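Bile salt hydrolase/transferase (Clostridium perfringens, PDB 2BJF) hydrolyses the amide bond of glycine- and taurine-conjugated bile salts, releasing the free bile acid and the amino acid, and also acts as a bile acid amine N-acyltransferase. Local coordinates at residues A[172-186]-A[225-237]. Sequence-based numbering, arbitrary orientation.
Sequences VLTNSPTFDWHVANL and PASRFIRVAFLRD
Phe229 enters the angle between strand 172-173 and helix 179-186, its CG anti to the backbone N (chi1 -168°). Starting at the backbone, its CB lies 3.7 Å from Thr174 OG1 and equally near His182 ND1. CG and CD1 run beneath the imidazole of His182 in an offset stack, the planes 20° apart. Further out, His182 CB stands over the middle of the phenyl face, 3.5 Å from the Phe229 ring centroid, while Val172 CG2 closes the opposite face nearer its rim. At the tip, CZ is 3.9 Å from Phe179 CE1, which lies at the ring's edge near its plane, and Leu186 CD1 lies at the same rim beside CE2. Leu186 itself is a knob among Phe229, Ile230, Ala233 and Phe234. These residues pack helix 225-237, at -60° to helix 179-186, against strand 172-173, outermost within this chain in an antiparallel sheet of the Ntn-hydrolase fold. Toward the active site, Arg228 NH2 gives Asn175 OD1 a nearly straight bond of 2.8 Å, in both the guanidinium and carbonyl planes; Arg228 NH1 holds the carbonyl of Cys2, the inferred nucleophile, and Asn175 touches bound taurine. Thr174 OG1 donates to Pro225 O from above the carbonyl plane, across from Phe229 N on its other face. One water joins His182 ND1, Asn185 ND2 and Ala226 O, and a second links Ser176 O to Ala226 N.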
loop_
_atom_site.group_PDB
_atom_site.type_symbol
_atom_site.label_atom_id
_atom_site.label_comp_id
_atom_site.label_asym_id
_atom_site.label_seq_id
_atom_site.Cartn_x
_atom_site.Cartn_y
_atom_site.Cartn_z
ATOM N N VAL A 172 -10.216 -20.165 -2.793
ATOM C CA VAL A 172 -9.444 -19.540 -3.871
ATOM C C VAL A 172 -8.031 -20.114 -3.996
ATOM O O VAL A 172 -7.516 -20.744 -3.067
ATOM C CB VAL A 172 -9.349 -17.987 -3.710
ATOM C CG1 VAL A 172 -10.725 -17.359 -3.468
ATOM C CG2 VAL A 172 -8.382 -17.605 -2.596
ATOM N N LEU A 173 -7.416 -19.885 -5.153
ATOM C CA LEU A 173 -6.013 -20.220 -5.387
ATOM C C LEU A 173 -5.454 -19.294 -6.458
ATOM O O LEU A 173 -6.175 -18.891 -7.366
ATOM C CB LEU A 173 -5.869 -21.682 -5.831
ATOM C CG LEU A 173 -4.457 -22.284 -5.886
ATOM C CD1 LEU A 173 -3.843 -22.371 -4.491
ATOM C CD2 LEU A 173 -4.472 -23.653 -6.549
ATOM N N THR A 174 -4.178 -18.938 -6.345
ATOM C CA THR A 174 -3.501 -18.249 -7.445
ATOM C C THR A 174 -2.240 -19.009 -7.857
ATOM O O THR A 174 -2.324 -20.146 -8.327
ATOM C CB THR A 174 -3.206 -16.749 -7.148
ATOM O OG1 THR A 174 -2.361 -16.630 -5.997
ATOM C CG2 THR A 174 -4.501 -15.967 -6.929
ATOM N N ASN A 175 -1.083 -18.383 -7.673
ATOM C CA ASN A 175 0.188 -18.972 -8.069
ATOM C C ASN A 175 1.163 -18.961 -6.886
ATOM O O ASN A 175 0.723 -19.024 -5.736
ATOM C CB ASN A 175 0.733 -18.245 -9.305
ATOM C CG ASN A 175 -0.311 -18.110 -10.413
ATOM O OD1 ASN A 175 -0.885 -17.038 -10.615
ATOM N ND2 ASN A 175 -0.578 -19.206 -11.114
ATOM N N SER A 176 2.466 -18.897 -7.154
ATOM C CA SER A 176 3.484 -18.940 -6.093
ATOM C C SER A 176 3.420 -17.710 -5.174
ATOM O O SER A 176 3.022 -16.636 -5.623
ATOM C CB SER A 176 4.880 -19.099 -6.700
ATOM O OG SER A 176 4.995 -20.349 -7.362
ATOM N N PRO A 177 3.814 -17.855 -3.888
ATOM C CA PRO A 177 4.381 -19.014 -3.183
ATOM C C PRO A 177 3.377 -20.118 -2.828
ATOM O O PRO A 177 2.269 -20.158 -3.368
ATOM C CB PRO A 177 4.960 -18.401 -1.894
ATOM C CG PRO A 177 4.758 -16.938 -1.987
ATOM C CD PRO A 177 3.693 -16.695 -2.990
ATOM N N THR A 178 3.783 -21.004 -1.920
ATOM C CA THR A 178 2.971 -22.150 -1.507
ATOM C C THR A 178 1.665 -21.719 -0.836
ATOM O O THR A 178 1.539 -20.581 -0.371
ATOM C CB THR A 178 3.754 -23.087 -0.562
ATOM O OG1 THR A 178 4.141 -22.365 0.614
ATOM C CG2 THR A 178 4.995 -23.642 -1.256
ATOM N N PHE A 179 0.701 -22.636 -0.789
ATOM C CA PHE A 179 -0.641 -22.329 -0.287
ATOM C C PHE A 179 -0.639 -21.851 1.165
ATOM O O PHE A 179 -1.341 -20.898 1.511
ATOM C CB PHE A 179 -1.580 -23.528 -0.468
ATOM C CG PHE A 179 -3.012 -23.238 -0.103
ATOM C CD1 PHE A 179 -3.780 -22.365 -0.873
ATOM C CD2 PHE A 179 -3.595 -23.838 1.007
ATOM C CE1 PHE A 179 -5.104 -22.094 -0.537
ATOM C CE2 PHE A 179 -4.919 -23.579 1.349
ATOM C CZ PHE A 179 -5.673 -22.702 0.577
ATOM N N ASP A 180 0.165 -22.504 2.003
ATOM C CA ASP A 180 0.281 -22.124 3.410
ATOM C C ASP A 180 0.829 -20.708 3.590
ATOM O O ASP A 180 0.482 -20.029 4.560
ATOM C CB ASP A 180 1.122 -23.142 4.193
ATOM C CG ASP A 180 2.511 -23.330 3.614
ATOM O OD1 ASP A 180 2.622 -23.692 2.427
ATOM O OD2 ASP A 180 3.497 -23.127 4.354
ATOM N N TRP A 181 1.670 -20.266 2.653
ATOM C CA TRP A 181 2.192 -18.897 2.672
ATOM C C TRP A 181 1.067 -17.881 2.473
ATOM O O TRP A 181 0.982 -16.891 3.202
ATOM C CB TRP A 181 3.294 -18.695 1.618
ATOM C CG TRP A 181 3.969 -17.352 1.724
ATOM C CD1 TRP A 181 5.149 -17.075 2.352
ATOM C CD2 TRP A 181 3.490 -16.103 1.202
ATOM N NE1 TRP A 181 5.434 -15.733 2.258
ATOM C CE2 TRP A 181 4.435 -15.114 1.553
ATOM C CE3 TRP A 181 2.356 -15.726 0.465
ATOM C CZ2 TRP A 181 4.283 -13.769 1.198
ATOM C CZ3 TRP A 181 2.204 -14.388 0.111
ATOM C CH2 TRP A 181 3.163 -13.427 0.478
ATOM N N HIS A 182 0.210 -18.134 1.484
ATOM C CA HIS A 182 -0.908 -17.239 1.184
ATOM C C HIS A 182 -1.907 -17.183 2.337
ATOM O O HIS A 182 -2.399 -16.109 2.682
ATOM C CB HIS A 182 -1.615 -17.662 -0.107
ATOM C CG HIS A 182 -0.796 -17.452 -1.342
ATOM N ND1 HIS A 182 -0.634 -16.214 -1.928
ATOM C CD2 HIS A 182 -0.099 -18.325 -2.108
ATOM C CE1 HIS A 182 0.129 -16.334 -3.000
ATOM N NE2 HIS A 182 0.466 -17.604 -3.133
ATOM N N VAL A 183 -2.194 -18.340 2.930
ATOM C CA VAL A 183 -3.113 -18.421 4.068
ATOM C C VAL A 183 -2.601 -17.582 5.247
ATOM O O VAL A 183 -3.379 -16.876 5.894
ATOM C CB VAL A 183 -3.377 -19.892 4.492
ATOM C CG1 VAL A 183 -4.222 -19.957 5.759
ATOM C CG2 VAL A 183 -4.069 -20.649 3.370
ATOM N N ALA A 184 -1.296 -17.648 5.503
ATOM C CA ALA A 184 -0.674 -16.828 6.541
ATOM C C ALA A 184 -0.685 -15.342 6.171
ATOM O O ALA A 184 -0.825 -14.483 7.046
ATOM C CB ALA A 184 0.747 -17.303 6.828
ATOM N N ASN A 185 -0.547 -15.048 4.878
ATOM C CA ASN A 185 -0.571 -13.668 4.385
ATOM C C ASN A 185 -1.929 -12.991 4.587
ATOM O O ASN A 185 -1.998 -11.774 4.763
ATOM C CB ASN A 185 -0.146 -13.605 2.911
ATOM C CG ASN A 185 0.230 -12.193 2.461
ATOM O OD1 ASN A 185 0.852 -11.429 3.205
ATOM N ND2 ASN A 185 -0.132 -11.851 1.230
ATOM N N LEU A 186 -3.001 -13.783 4.573
ATOM C CA LEU A 186 -4.352 -13.267 4.824
ATOM C C LEU A 186 -4.464 -12.578 6.182
ATOM O O LEU A 186 -5.192 -11.597 6.327
ATOM C CB LEU A 186 -5.392 -14.385 4.735
ATOM C CG LEU A 186 -5.676 -15.028 3.378
ATOM C CD1 LEU A 186 -6.482 -16.296 3.580
ATOM C CD2 LEU A 186 -6.408 -14.072 2.450
ATOM N N PRO A 225 0.631 -12.777 -7.999
ATOM C CA PRO A 225 -0.175 -13.849 -7.409
ATOM C C PRO A 225 -0.616 -13.578 -5.966
ATOM O O PRO A 225 -1.771 -13.840 -5.628
ATOM C CB PRO A 225 0.751 -15.064 -7.482
ATOM C CG PRO A 225 1.667 -14.770 -8.620
ATOM C CD PRO A 225 1.897 -13.288 -8.560
ATOM N N ALA A 226 0.285 -13.054 -5.134
ATOM C CA ALA A 226 -0.044 -12.769 -3.735
ATOM C C ALA A 226 -1.137 -11.705 -3.598
ATOM O O ALA A 226 -2.075 -11.867 -2.816
ATOM C CB ALA A 226 1.205 -12.370 -2.955
ATOM N N SER A 227 -1.021 -10.629 -4.372
ATOM C CA SER A 227 -2.011 -9.552 -4.338
ATOM C C SER A 227 -3.373 -10.008 -4.854
ATOM O O SER A 227 -4.409 -9.655 -4.282
ATOM C CB SER A 227 -1.513 -8.341 -5.121
ATOM O OG SER A 227 -0.374 -7.785 -4.487
ATOM N N ARG A 228 -3.365 -10.800 -5.924
ATOM C CA ARG A 228 -4.602 -11.347 -6.477
ATOM C C ARG A 228 -5.285 -12.307 -5.506
ATOM O O ARG A 228 -6.512 -12.303 -5.393
ATOM C CB ARG A 228 -4.352 -12.008 -7.837
ATOM C CG ARG A 228 -4.020 -11.008 -8.936
ATOM C CD ARG A 228 -3.936 -11.657 -10.310
ATOM N NE ARG A 228 -2.688 -12.391 -10.524
ATOM C CZ ARG A 228 -2.548 -13.707 -10.387
ATOM N NH1 ARG A 228 -3.579 -14.460 -10.017
ATOM N NH2 ARG A 228 -1.371 -14.275 -10.616
ATOM N N PHE A 229 -4.489 -13.108 -4.795
ATOM C CA PHE A 229 -5.011 -14.029 -3.778
ATOM C C PHE A 229 -5.780 -13.262 -2.703
ATOM O O PHE A 229 -6.902 -13.630 -2.355
ATOM C CB PHE A 229 -3.873 -14.849 -3.153
ATOM C CG PHE A 229 -4.338 -16.010 -2.306
ATOM C CD1 PHE A 229 -4.283 -17.311 -2.798
ATOM C CD2 PHE A 229 -4.805 -15.806 -1.007
ATOM C CE1 PHE A 229 -4.704 -18.390 -2.018
ATOM C CE2 PHE A 229 -5.227 -16.876 -0.220
ATOM C CZ PHE A 229 -5.176 -18.172 -0.726
ATOM N N ILE A 230 -5.175 -12.190 -2.192
ATOM C CA ILE A 230 -5.814 -11.360 -1.171
ATOM C C ILE A 230 -7.142 -10.795 -1.675
ATOM O O ILE A 230 -8.163 -10.912 -0.998
ATOM C CB ILE A 230 -4.880 -10.215 -0.677
ATOM C CG1 ILE A 230 -3.577 -10.779 -0.080
ATOM C CG2 ILE A 230 -5.608 -9.292 0.313
ATOM C CD1 ILE A 230 -3.753 -11.756 1.088
ATOM N N ARG A 231 -7.128 -10.211 -2.873
ATOM C CA ARG A 231 -8.329 -9.592 -3.430
ATOM C C ARG A 231 -9.478 -10.584 -3.614
ATOM O O ARG A 231 -10.585 -10.337 -3.142
ATOM C CB ARG A 231 -8.029 -8.853 -4.739
ATOM C CG ARG A 231 -7.171 -7.606 -4.553
ATOM C CD ARG A 231 -7.537 -6.495 -5.544
ATOM N NE ARG A 231 -7.389 -6.889 -6.948
ATOM C CZ ARG A 231 -6.234 -6.941 -7.609
ATOM N NH1 ARG A 231 -5.087 -6.643 -7.005
ATOM N NH2 ARG A 231 -6.223 -7.301 -8.886
ATOM N N VAL A 232 -9.207 -11.712 -4.270
ATOM C CA VAL A 232 -10.253 -12.708 -4.525
ATOM C C VAL A 232 -10.786 -13.326 -3.222
ATOM O O VAL A 232 -11.984 -13.580 -3.097
ATOM C CB VAL A 232 -9.818 -13.777 -5.579
ATOM C CG1 VAL A 232 -8.692 -14.667 -5.064
ATOM C CG2 VAL A 232 -11.005 -14.608 -6.040
ATOM N N ALA A 233 -9.902 -13.532 -2.247
ATOM C CA ALA A 233 -10.303 -14.095 -0.956
ATOM C C ALA A 233 -11.320 -13.206 -0.239
ATOM O O ALA A 233 -12.336 -13.695 0.261
ATOM C CB ALA A 233 -9.088 -14.334 -0.076
ATOM N N PHE A 234 -11.051 -11.903 -0.205
ATOM C CA PHE A 234 -11.926 -10.964 0.489
ATOM C C PHE A 234 -13.184 -10.586 -0.300
ATOM O O PHE A 234 -14.245 -10.404 0.293
ATOM C CB PHE A 234 -11.148 -9.726 0.952
ATOM C CG PHE A 234 -10.301 -9.975 2.169
ATOM C CD1 PHE A 234 -10.851 -9.887 3.447
ATOM C CD2 PHE A 234 -8.959 -10.317 2.041
ATOM C CE1 PHE A 234 -10.071 -10.127 4.584
ATOM C CE2 PHE A 234 -8.168 -10.560 3.169
ATOM C CZ PHE A 234 -8.728 -10.465 4.443
ATOM N N LEU A 235 -13.070 -10.483 -1.625
ATOM C CA LEU A 235 -14.245 -10.240 -2.472
ATOM C C LEU A 235 -15.248 -11.387 -2.362
ATOM O O LEU A 235 -16.458 -11.158 -2.307
ATOM C CB LEU A 235 -13.850 -10.033 -3.939
ATOM C CG LEU A 235 -13.071 -8.776 -4.332
ATOM C CD1 LEU A 235 -12.780 -8.825 -5.813
ATOM C CD2 LEU A 235 -13.811 -7.497 -3.982
ATOM N N ARG A 236 -14.733 -12.615 -2.331
ATOM C CA ARG A 236 -15.559 -13.807 -2.152
ATOM C C ARG A 236 -16.225 -13.803 -0.777
ATOM O O ARG A 236 -17.435 -14.009 -0.667
ATOM C CB ARG A 236 -14.714 -15.071 -2.332
ATOM C CG ARG A 236 -15.472 -16.376 -2.152
ATOM C CD ARG A 236 -14.519 -17.557 -2.107
ATOM N NE ARG A 236 -15.242 -18.823 -2.022
ATOM C CZ ARG A 236 -15.572 -19.432 -0.887
ATOM N NH1 ARG A 236 -15.239 -18.903 0.285
ATOM N NH2 ARG A 236 -16.237 -20.580 -0.923
ATOM N N ASP A 237 -15.428 -13.559 0.263
ATOM C CA ASP A 237 -15.926 -13.521 1.636
ATOM C C ASP A 237 -17.048 -12.498 1.809
ATOM O O ASP A 237 -18.070 -12.791 2.434
ATOM C CB ASP A 237 -14.786 -13.220 2.613
ATOM C CG ASP A 237 -15.258 -13.146 4.054
ATOM O OD1 ASP A 237 -15.693 -14.184 4.600
ATOM O OD2 ASP A 237 -15.191 -12.048 4.640
HETATM O O HOH W 1 3.167 -13.619 -5.533
HETATM O O HOH W 2 -1.492 -13.726 -0.671
#